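Long-range contacts in glycoside hydrolase (PDB 6ORH), which probably hydrolyses alpha-L-fucosidic linkages, helping Streptococcus pneumoniae to break down carbohydrate antigens of its host: residues Asp141-Tyr146 and Asn182-Lys187; Ala148-Ile153 and Glu190-Leu195. The protein carries 2 engineered substitutions. All coordinates share one frame; numbering follows the deposited sequence. Where two conformers were deposited one is given.

Contact 1 of 2, residues Asp141-Tyr146 and Asn182-Lys187; sequences DYNAYY and NYEFEK. With EDO (1,2-ethanediol), chain F.
The side-chain amide of Asn143 reads two successive peptide groups of the Asn182-Glu184 backbone. Asn143 OD1 accepts from Glu184 N at 2.8 Å, a nearly straight bond although the donor sits 55° above the carbonyl plane of the side chain. The other end of the amide is aimed more regularly: Asn143 ND2 reaches Asn182 O at 3.0 Å, with the acceptor in the amide plane, and also donates to Glu139 O one turn earlier in its helix. Asparagine suits this place because its short side chain carries a donor and an acceptor together. Both segments belong to the TIM-barrel-clan catalytic region of this family 29 glycosidase, where the Asn143 side chain, projecting from helix 139-154, grips the extended chain leading into helix 185-196, whose N-cap is Glu184. With CG anti to its carbonyl carbon (chi1 -69°), Glu184 lays its carboxylate over the Asn143 amide, the planes 28° apart, and Glu184 OE2 lies 3.5 Å from Asn143 CB. Its OE1 accepts from a water that also makes a weak bond to Asn143 O. Beside this polar pairing, Tyr142 CE2 meets Tyr183 CE1 at 4.0 Å; the Tyr183 hydroxyl bonds to that of Tyr134, whose ring meets Tyr142 edge-to-face.

Contact 2 of 2, residues Ala148-Ile153 and Glu190-Leu195; sequences AQLKEI and ETIRDL. With EDO (1,2-ethanediol), chain F.
Thr191 has CG2 anti to its backbone N (chi1 -79° for OG1), which turns the methyl toward Lys151, while Lys151 starts with CG beside its own backbone N (chi1 -73°) and then runs fully extended. The two side chains cross at about a right angle: the Thr191 methyl CG2 presses on Lys151 CG at 3.7 Å, and farther along the lysine CE passes OG1 of Thr191 at 3.8 Å. Lysine fits this exposed margin because its methylenes can lie against the neighbouring helix while the extended chain carries the ammonium group onward. Threonine, branched at CB, offers a methyl close to its own backbone, which suits contact between helices at this separation. Here helices 139-154 and 185-196 of the TIM-barrel-clan region run side by side in the same direction, their local axes 10.0 Å apart and inclined by only 13°, as expected of successive outer helices in a beta/alpha barrel. On the barrel side of the interface, Leu150 CD1 and Ile192 CD1 meet at 4.2 Å, an ordinary van der Waals contact. Leu150 also rests on Leu124 of strand 119-124, as befits an aliphatic residue buried between helix and sheet, and Ile192 packs on the loop residue Met170. One turn after Thr191, Leu195 brings CD1 to 3.9 Å from Lys151 CA, so that this one methyl lies against the backbone of the facing helix; the leucine side chain also touches Leu154.

Overall arrangement
Contacts 1 and 2 are two levels of one interface between helices 139-154 and 185-196, with centres about 12 Å apart. Along the chain the segments alternate: 141-146 and 148-153 come first, on the same helix, and segments 182-187 and 190-195 follow later. Contact 1 joins the early part of the first helix to the N-terminal entry of the second and is largely polar, whereas contact 2, farther along both helices, is apolar. Between the two helices in sequence comes strand 167-169, which pairs in parallel with strands 119-124 and 200-202 of the barrel sheet. The side chain of Tyr183, in contact 1, lies about 10 Å from bound fucose and galactose, too far for direct contact.

Contact 1 of 2, residues Asp141-Tyr146 and Asn182-Lys187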
loop_
_atom_site.group_PDB
_atom_site.type_symbol
_atom_site.label_atom_id
_atom_site.label_comp_id
_atom_site.label_asym_id
_atom_site.label_seq_id
_atom_site.Cartn_x
_atom_site.Cartn_y
_atom_site.Cartn_z
ATOM N N ASP A 141 -33.802 16.677 -24.248
ATOM C CA ASP A 141 -34.934 15.859 -23.837
ATOM C C ASP A 141 -34.462 14.780 -22.859
ATOM O O ASP A 141 -35.168 14.478 -21.894
ATOM C CB ASP A 141 -35.703 15.255 -25.019
ATOM C CG ASP A 141 -36.672 16.217 -25.690
ATOM O OD1 ASP A 141 -36.963 17.264 -25.116
ATOM O OD2 ASP A 141 -37.174 15.877 -26.783
ATOM N N TYR A 142 -33.266 14.218 -23.085
ATOM C CA TYR A 142 -32.803 13.167 -22.179
ATOM C C TYR A 142 -32.550 13.773 -20.800
ATOM O O TYR A 142 -32.938 13.172 -19.776
ATOM C CB TYR A 142 -31.525 12.442 -22.642
ATOM C CG TYR A 142 -31.107 11.421 -21.612
ATOM C CD1 TYR A 142 -31.840 10.263 -21.411
ATOM C CD2 TYR A 142 -30.079 11.692 -20.708
ATOM C CE1 TYR A 142 -31.548 9.365 -20.385
ATOM C CE2 TYR A 142 -29.754 10.796 -19.694
ATOM C CZ TYR A 142 -30.504 9.646 -19.512
ATOM O OH TYR A 142 -30.202 8.755 -18.506
ATOM N N ASN A 143 -31.905 14.946 -20.796
ATOM C CA ASN A 143 -31.661 15.634 -19.524
ATOM C C ASN A 143 -32.968 15.909 -18.781
ATOM O O ASN A 143 -33.004 15.797 -17.549
ATOM C CB ASN A 143 -30.862 16.917 -19.717
ATOM C CG ASN A 143 -29.391 16.589 -19.812
ATOM O OD1 ASN A 143 -28.769 16.246 -18.809
ATOM N ND2 ASN A 143 -28.828 16.701 -21.007
ATOM N N ALA A 144 -34.032 16.309 -19.504
ATOM C CA ALA A 144 -35.314 16.554 -18.849
ATOM C C ALA A 144 -35.922 15.272 -18.270
ATOM O O ALA A 144 -36.560 15.308 -17.218
ATOM C CB ALA A 144 -36.267 17.269 -19.798
ATOM N N TYR A 145 -35.718 14.137 -18.950
ATOM C CA TYR A 145 -36.160 12.830 -18.481
ATOM C C TYR A 145 -35.442 12.502 -17.166
ATOM O O TYR A 145 -36.086 12.149 -16.164
ATOM C CB TYR A 145 -35.862 11.774 -19.560
ATOM C CG TYR A 145 -36.015 10.332 -19.141
ATOM C CD1 TYR A 145 -37.261 9.827 -18.786
ATOM C CD2 TYR A 145 -34.928 9.466 -19.041
ATOM C CE1 TYR A 145 -37.419 8.509 -18.410
ATOM C CE2 TYR A 145 -35.080 8.133 -18.672
ATOM C CZ TYR A 145 -36.333 7.660 -18.319
ATOM O OH TYR A 145 -36.537 6.369 -17.925
ATOM N N TYR A 146 -34.113 12.643 -17.191
ATOM C CA TYR A 146 -33.300 12.353 -16.004
ATOM C C TYR A 146 -33.751 13.211 -14.822
ATOM O O TYR A 146 -33.967 12.701 -13.708
ATOM C CB TYR A 146 -31.801 12.495 -16.322
ATOM C CG TYR A 146 -30.906 11.924 -15.247
ATOM C CD1 TYR A 146 -30.571 12.697 -14.137
ATOM C CD2 TYR A 146 -30.381 10.653 -15.353
ATOM C CE1 TYR A 146 -29.761 12.183 -13.134
ATOM C CE2 TYR A 146 -29.566 10.119 -14.361
ATOM C CZ TYR A 146 -29.293 10.883 -13.234
ATOM O OH TYR A 146 -28.467 10.398 -12.246
ATOM N N ASN A 182 -24.210 14.909 -23.267
ATOM C CA ASN A 182 -23.664 15.769 -22.227
ATOM C C ASN A 182 -24.788 16.062 -21.233
ATOM O O ASN A 182 -25.945 16.245 -21.633
ATOM C CB ASN A 182 -23.128 17.079 -22.800
ATOM C CG ASN A 182 -21.835 16.931 -23.583
ATOM O OD1 ASN A 182 -21.029 16.048 -23.321
ATOM N ND2 ASN A 182 -21.606 17.846 -24.503
ATOM N N TYR A 183 -24.436 16.107 -19.943
ATOM C CA TYR A 183 -25.433 16.193 -18.884
ATOM C C TYR A 183 -25.504 17.607 -18.300
ATOM O O TYR A 183 -24.492 18.279 -18.152
ATOM C CB TYR A 183 -25.076 15.198 -17.770
ATOM C CG TYR A 183 -24.940 13.777 -18.241
ATOM C CD1 TYR A 183 -25.982 13.164 -18.926
ATOM C CD2 TYR A 183 -23.774 13.067 -18.055
ATOM C CE1 TYR A 183 -25.867 11.859 -19.366
ATOM C CE2 TYR A 183 -23.640 11.753 -18.486
ATOM C CZ TYR A 183 -24.700 11.152 -19.141
ATOM O OH TYR A 183 -24.606 9.865 -19.560
ATOM N N GLU A 184 -26.723 18.017 -17.941
ATOM C CA GLU A 184 -26.970 19.314 -17.336
ATOM C C GLU A 184 -26.725 19.204 -15.829
ATOM O O GLU A 184 -27.642 19.399 -15.037
ATOM C CB GLU A 184 -28.378 19.800 -17.665
ATOM C CG GLU A 184 -28.541 20.168 -19.140
ATOM C CD GLU A 184 -29.978 20.489 -19.522
ATOM O OE1 GLU A 184 -30.738 20.972 -18.651
ATOM O OE2 GLU A 184 -30.349 20.232 -20.695
ATOM N N PHE A 185 -25.459 18.969 -15.447
ATOM C CA PHE A 185 -25.132 18.650 -14.057
ATOM C C PHE A 185 -25.610 19.742 -13.091
ATOM O O PHE A 185 -26.218 19.441 -12.064
ATOM C CB PHE A 185 -23.623 18.448 -13.934
ATOM C CG PHE A 185 -23.123 17.124 -14.439
ATOM C CD1 PHE A 185 -23.500 15.947 -13.805
ATOM C CD2 PHE A 185 -22.199 17.051 -15.479
ATOM C CE1 PHE A 185 -23.005 14.719 -14.230
ATOM C CE2 PHE A 185 -21.692 15.825 -15.895
ATOM C CZ PHE A 185 -22.086 14.662 -15.257
ATOM N N GLU A 186 -25.348 21.010 -13.407
ATOM C CA GLU A 186 -25.704 22.077 -12.472
ATOM C C GLU A 186 -27.206 22.119 -12.198
ATOM O O GLU A 186 -27.630 22.336 -11.063
ATOM C CB GLU A 186 -25.122 23.425 -12.905
ATOM C CG GLU A 186 -23.621 23.462 -12.735
ATOM C CD GLU A 186 -23.042 23.166 -11.349
ATOM O OE1 GLU A 186 -23.723 23.427 -10.301
ATOM O OE2 GLU A 186 -21.901 22.676 -11.308
ATOM N N LYS A 187 -28.033 21.923 -13.232
ATOM C CA LYS A 187 -29.471 21.916 -13.061
ATOM C C LYS A 187 -29.875 20.725 -12.197
ATOM O O LYS A 187 -30.701 20.866 -11.305
ATOM C CB LYS A 187 -30.154 21.894 -14.432
ATOM C CG LYS A 187 -31.653 22.106 -14.376
ATOM C CD LYS A 187 -32.232 22.364 -15.750
ATOM C CE LYS A 187 -33.727 22.603 -15.697
ATOM N NZ LYS A 187 -34.267 22.669 -17.074
HETATM C C1 EDO F . -21.393 21.559 -6.767
HETATM O O1 EDO F . -20.922 21.934 -8.051
HETATM C C2 EDO F . -22.589 22.333 -6.371
HETATM O O2 EDO F . -23.369 22.841 -7.459
HETATM O O HOH W 1 -31.707 18.742 -16.773
#

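Contact 2 of 2, residues Ala148-Ile153 and Glu190-Leu195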
loop_
_atom_site.group_PDB
_atom_site.type_symbol
_atom_site.label_atom_id
_atom_site.label_comp_id
_atom_site.label_asym_id
_atom_site.label_seq_id
_atom_site.Cartn_x
_atom_site.Cartn_y
_atom_site.Cartn_z
ATOM N N ALA A 148 -36.589 14.886 -14.396
ATOM C CA ALA A 148 -37.930 14.526 -13.946
ATOM C C ALA A 148 -37.900 13.307 -13.023
ATOM O O ALA A 148 -38.695 13.238 -12.093
ATOM C CB ALA A 148 -38.855 14.287 -15.114
ATOM N N GLN A 149 -37.000 12.351 -13.282
ATOM C CA GLN A 149 -36.933 11.194 -12.402
ATOM C C GLN A 149 -36.318 11.590 -11.059
ATOM O O GLN A 149 -36.783 11.106 -10.019
ATOM C CB GLN A 149 -36.274 10.014 -13.122
ATOM C CG GLN A 149 -37.186 9.504 -14.227
ATOM C CD GLN A 149 -36.659 8.223 -14.804
ATOM O OE1 GLN A 149 -35.440 8.018 -14.924
ATOM N NE2 GLN A 149 -37.587 7.373 -15.199
ATOM N N LEU A 150 -35.269 12.422 -11.081
ATOM C CA LEU A 150 -34.739 12.945 -9.822
ATOM C C LEU A 150 -35.887 13.536 -8.993
ATOM O O LEU A 150 -35.959 13.288 -7.782
ATOM C CB LEU A 150 -33.665 14.009 -10.062
ATOM C CG LEU A 150 -32.299 13.525 -10.577
ATOM C CD1 LEU A 150 -31.373 14.715 -10.776
ATOM C CD2 LEU A 150 -31.686 12.532 -9.597
ATOM N N LYS A 151 -36.767 14.336 -9.637
ATOM C CA LYS A 151 -37.857 14.992 -8.922
ATOM C C LYS A 151 -38.828 13.955 -8.363
ATOM O O LYS A 151 -39.256 14.053 -7.211
ATOM C CB LYS A 151 -38.565 15.959 -9.880
ATOM C CG LYS A 151 -37.723 17.204 -10.149
ATOM C CD LYS A 151 -38.358 18.139 -11.169
ATOM C CE LYS A 151 -37.544 19.397 -11.386
ATOM N NZ LYS A 151 -38.220 20.267 -12.378
ATOM N N GLU A 152 -39.178 12.947 -9.165
ATOM C CA GLU A 152 -40.080 11.892 -8.716
ATOM C C GLU A 152 -39.528 11.195 -7.478
ATOM O O GLU A 152 -40.277 10.853 -6.555
ATOM C CB GLU A 152 -40.181 10.767 -9.739
ATOM C CG GLU A 152 -41.160 11.064 -10.824
ATOM C CD GLU A 152 -41.373 9.904 -11.782
ATOM O OE1 GLU A 152 -40.383 9.228 -12.161
ATOM O OE2 GLU A 152 -42.552 9.657 -12.120
ATOM N N ILE A 153 -38.218 10.965 -7.476
ATOM C CA ILE A 153 -37.625 10.147 -6.427
ATOM C C ILE A 153 -37.471 10.995 -5.170
ATOM O O ILE A 153 -37.729 10.505 -4.050
ATOM C CB ILE A 153 -36.262 9.604 -6.909
ATOM C CG1 ILE A 153 -36.466 8.583 -8.042
ATOM C CG2 ILE A 153 -35.476 9.010 -5.742
ATOM C CD1 ILE A 153 -35.205 8.359 -8.898
ATOM N N GLU A 190 -28.935 21.523 -8.588
ATOM C CA GLU A 190 -29.859 22.508 -8.041
ATOM C C GLU A 190 -31.129 21.839 -7.519
ATOM O O GLU A 190 -31.574 22.139 -6.404
ATOM C CB GLU A 190 -30.204 23.548 -9.108
ATOM C CG GLU A 190 -29.137 24.604 -9.293
ATOM C CD GLU A 190 -29.412 25.533 -10.470
ATOM O OE1 GLU A 190 -30.468 25.380 -11.106
ATOM O OE2 GLU A 190 -28.565 26.385 -10.761
ATOM N N THR A 191 -31.703 20.928 -8.325
ATOM C CA THR A 191 -32.914 20.222 -7.951
ATOM C C THR A 191 -32.652 19.356 -6.714
ATOM O O THR A 191 -33.511 19.242 -5.838
ATOM C CB THR A 191 -33.490 19.406 -9.119
ATOM O OG1 THR A 191 -34.187 20.345 -9.945
ATOM C CG2 THR A 191 -34.471 18.334 -8.701
ATOM N N ILE A 192 -31.492 18.684 -6.698
ATOM C CA ILE A 192 -31.168 17.838 -5.546
ATOM C C ILE A 192 -31.138 18.683 -4.272
ATOM O O ILE A 192 -31.657 18.251 -3.235
ATOM C CB ILE A 192 -29.888 17.011 -5.782
ATOM C CG1 ILE A 192 -30.126 16.038 -6.943
ATOM C CG2 ILE A 192 -29.447 16.281 -4.511
ATOM C CD1 ILE A 192 -28.849 15.417 -7.466
ATOM N N ARG A 193 -30.555 19.884 -4.346
ATOM C CA ARG A 193 -30.534 20.751 -3.173
ATOM C C ARG A 193 -31.961 21.170 -2.812
ATOM O O ARG A 193 -32.376 21.146 -1.650
ATOM C CB ARG A 193 -29.678 21.985 -3.466
ATOM C CG ARG A 193 -28.180 21.745 -3.351
ATOM C CD ARG A 193 -27.324 23.000 -3.447
ATOM N NE ARG A 193 -27.471 23.789 -4.663
ATOM C CZ ARG A 193 -26.804 23.573 -5.792
ATOM N NH1 ARG A 193 -25.952 22.565 -5.884
ATOM N NH2 ARG A 193 -27.009 24.361 -6.827
ATOM N N ASP A 194 -32.717 21.595 -3.821
ATOM C CA ASP A 194 -34.057 22.117 -3.586
ATOM C C ASP A 194 -34.880 21.083 -2.824
ATOM O O ASP A 194 -35.667 21.429 -1.942
ATOM C CB ASP A 194 -34.806 22.395 -4.893
ATOM C CG ASP A 194 -34.348 23.597 -5.705
ATOM O OD1 ASP A 194 -33.619 24.466 -5.153
ATOM O OD2 ASP A 194 -34.715 23.647 -6.911
ATOM N N LEU A 195 -34.685 19.796 -3.145
ATOM C CA LEU A 195 -35.540 18.750 -2.588
ATOM C C LEU A 195 -34.926 18.050 -1.373
ATOM O O LEU A 195 -35.686 17.480 -0.574
ATOM C CB LEU A 195 -35.865 17.733 -3.689
ATOM C CG LEU A 195 -36.673 18.279 -4.860
ATOM C CD1 LEU A 195 -36.903 17.173 -5.853
ATOM C CD2 LEU A 195 -38.041 18.775 -4.359
HETATM C C1 EDO F . -21.393 21.559 -6.767
HETATM O O1 EDO F . -20.922 21.934 -8.051
HETATM C C2 EDO F . -22.589 22.333 -6.371
HETATM O O2 EDO F . -23.369 22.841 -7.459
#